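Local coordinates for peptide-43 (Lutzomyia longipalpis, PDB 7JQD), which probably binds the PAC1 receptor as an antagonist peptide derived from the sand-fly vasodilator maxadilan, at residues R8-D13 and A26-K31. Sequence-based numbering, arbitrary orientation.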
loop_
_atom_site.group_PDB
_atom_site.type_symbol
_atom_site.label_atom_id
_atom_site.label_comp_id
_atom_site.label_asym_id
_atom_site.label_seq_id
_atom_site.Cartn_x
_atom_site.Cartn_y
_atom_site.Cartn_z
ATOM N N ARG B 8 -6.533 0.788 0.113
ATOM C CA ARG B 8 -6.469 1.613 1.313
ATOM C C ARG B 8 -7.818 1.671 2.007
ATOM O O ARG B 8 -7.900 1.511 3.231
ATOM C CB ARG B 8 -5.998 3.027 0.976
ATOM C CG ARG B 8 -6.266 4.015 2.089
ATOM C CD ARG B 8 -5.487 3.644 3.333
ATOM N NE ARG B 8 -5.648 4.645 4.386
ATOM C CZ ARG B 8 -4.942 5.770 4.461
ATOM N NH1 ARG B 8 -5.160 6.618 5.449
ATOM N NH2 ARG B 8 -4.033 6.054 3.537
ATOM N N LYS B 9 -8.890 1.923 1.248
ATOM C CA LYS B 9 -10.213 1.962 1.858
ATOM C C LYS B 9 -10.554 0.611 2.477
ATOM O O LYS B 9 -11.016 0.536 3.623
ATOM C CB LYS B 9 -11.261 2.375 0.827
ATOM C CG LYS B 9 -11.200 3.831 0.383
ATOM C CD LYS B 9 -12.416 4.177 -0.478
ATOM C CE LYS B 9 -12.500 5.669 -0.808
ATOM N NZ LYS B 9 -13.801 6.070 -1.448
ATOM N N ALA B 10 -10.286 -0.476 1.745
ATOM C CA ALA B 10 -10.486 -1.818 2.290
ATOM C C ALA B 10 -9.797 -1.970 3.637
ATOM O O ALA B 10 -10.435 -2.321 4.635
ATOM C CB ALA B 10 -9.969 -2.867 1.310
ATOM N N ILE B 11 -8.487 -1.694 3.684
ATOM C CA ILE B 11 -7.731 -1.837 4.929
ATOM C C ILE B 11 -8.477 -1.179 6.081
ATOM O O ILE B 11 -8.726 -1.805 7.111
ATOM C CB ILE B 11 -6.315 -1.246 4.790
ATOM C CG1 ILE B 11 -5.413 -2.137 3.944
ATOM C CG2 ILE B 11 -5.677 -1.071 6.175
ATOM C CD1 ILE B 11 -3.978 -1.591 3.812
ATOM N N ASP B 12 -8.838 0.099 5.925
ATOM C CA ASP B 12 -9.358 0.846 7.066
ATOM C C ASP B 12 -10.746 0.352 7.464
ATOM O O ASP B 12 -11.080 0.312 8.658
ATOM C CB ASP B 12 -9.371 2.343 6.754
ATOM C CG ASP B 12 -7.953 2.951 6.693
ATOM O OD1 ASP B 12 -7.049 2.405 7.368
ATOM O OD2 ASP B 12 -7.730 3.966 5.970
ATOM N N ASP B 13 -11.558 -0.050 6.488
ATOM C CA ASP B 13 -12.865 -0.583 6.818
ATOM C C ASP B 13 -12.734 -1.898 7.566
ATOM O O ASP B 13 -13.365 -2.095 8.606
ATOM C CB ASP B 13 -13.693 -0.758 5.552
ATOM C CG ASP B 13 -15.141 -1.097 5.854
ATOM O OD1 ASP B 13 -15.847 -0.207 6.391
ATOM O OD2 ASP B 13 -15.574 -2.241 5.546
ATOM N N ALA B 26 -10.675 -12.144 6.286
ATOM C CA ALA B 26 -11.920 -12.517 5.631
ATOM C C ALA B 26 -12.586 -11.301 5.020
ATOM O O ALA B 26 -12.917 -11.297 3.829
ATOM C CB ALA B 26 -12.855 -13.208 6.620
ATOM N N CYS B 27 -12.792 -10.254 5.822
ATOM C CA CYS B 27 -13.270 -8.984 5.283
ATOM C C CYS B 27 -12.377 -8.505 4.142
ATOM O O CYS B 27 -12.872 -8.026 3.116
ATOM C CB CYS B 27 -13.343 -7.948 6.402
ATOM S SG CYS B 27 -13.673 -6.268 5.873
ATOM N N MET B 28 -11.056 -8.663 4.284
ATOM C CA MET B 28 -10.143 -8.274 3.209
ATOM C C MET B 28 -10.316 -9.155 1.970
ATOM O O MET B 28 -10.289 -8.649 0.838
ATOM C CB MET B 28 -8.693 -8.308 3.707
ATOM C CG MET B 28 -8.296 -7.100 4.556
ATOM S SD MET B 28 -8.453 -5.512 3.693
ATOM C CE MET B 28 -7.031 -5.570 2.574
ATOM N N LYS B 29 -10.465 -10.472 2.153
ATOM C CA LYS B 29 -10.798 -11.334 1.018
ATOM C C LYS B 29 -12.054 -10.848 0.321
ATOM O O LYS B 29 -12.105 -10.784 -0.913
ATOM C CB LYS B 29 -10.987 -12.782 1.465
ATOM C CG LYS B 29 -9.698 -13.536 1.605
ATOM C CD LYS B 29 -9.932 -14.896 2.230
ATOM C CE LYS B 29 -8.618 -15.647 2.364
ATOM N NZ LYS B 29 -8.692 -16.766 3.345
ATOM N N GLN B 30 -13.073 -10.481 1.097
ATOM C CA GLN B 30 -14.299 -9.963 0.504
ATOM C C GLN B 30 -14.044 -8.665 -0.258
ATOM O O GLN B 30 -14.593 -8.470 -1.348
ATOM C CB GLN B 30 -15.361 -9.763 1.586
ATOM C CG GLN B 30 -16.635 -9.112 1.094
ATOM C CD GLN B 30 -17.295 -9.832 -0.093
ATOM O OE1 GLN B 30 -17.177 -11.051 -0.255
ATOM N NE2 GLN B 30 -18.006 -9.069 -0.918
ATOM N N LYS B 31 -13.192 -7.780 0.279
ATOM C CA LYS B 31 -12.911 -6.512 -0.391
ATOM C C LYS B 31 -12.182 -6.714 -1.717
ATOM O O LYS B 31 -12.345 -5.910 -2.646
ATOM C CB LYS B 31 -12.094 -5.595 0.520
ATOM C CG LYS B 31 -12.884 -4.930 1.659
ATOM C CD LYS B 31 -14.269 -4.527 1.239
ATOM C CE LYS B 31 -14.979 -3.838 2.375
ATOM N NZ LYS B 31 -14.257 -2.581 2.683
#
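Lys31 lays the root of its side chain against Ala10: its CB lies 3.5 Å from Ala10 CB, and its CG is also in touch with that methyl. The chain then bends at its second and last torsions (chi4 64°), bringing NZ to Asp13. NZ sits 3.2 Å from Asp13 OD2 in a salt bridge, approaching from above the carboxylate plane, 42° out of it. Asp13 also pairs through OD1 with Arg16, so two cations probably balance its charge. An alanine in place of Lys31 would probably leave the Asp13 carboxylate without its partner across the interface and uncover part of the Ala10 methyl.

The two segments belong to an antiparallel helical hairpin, helix 3-17 against helix 21-37; the segment axes come within 9.5 Å, their N-to-C directions 152° apart. The Cys14-Cys27 disulfide, with Cys27 in the segment 26-31, ties the two helices together. Met28 packs beside Lys31 on the same methyl, its SD 3.9 Å from Ala10 CB. It is bent at chi2 and chi3, and its CE meets Ile11 CG1 at 4.0 Å. Met28 and Ile11 also pack on aromatic side chains of the other protein chain.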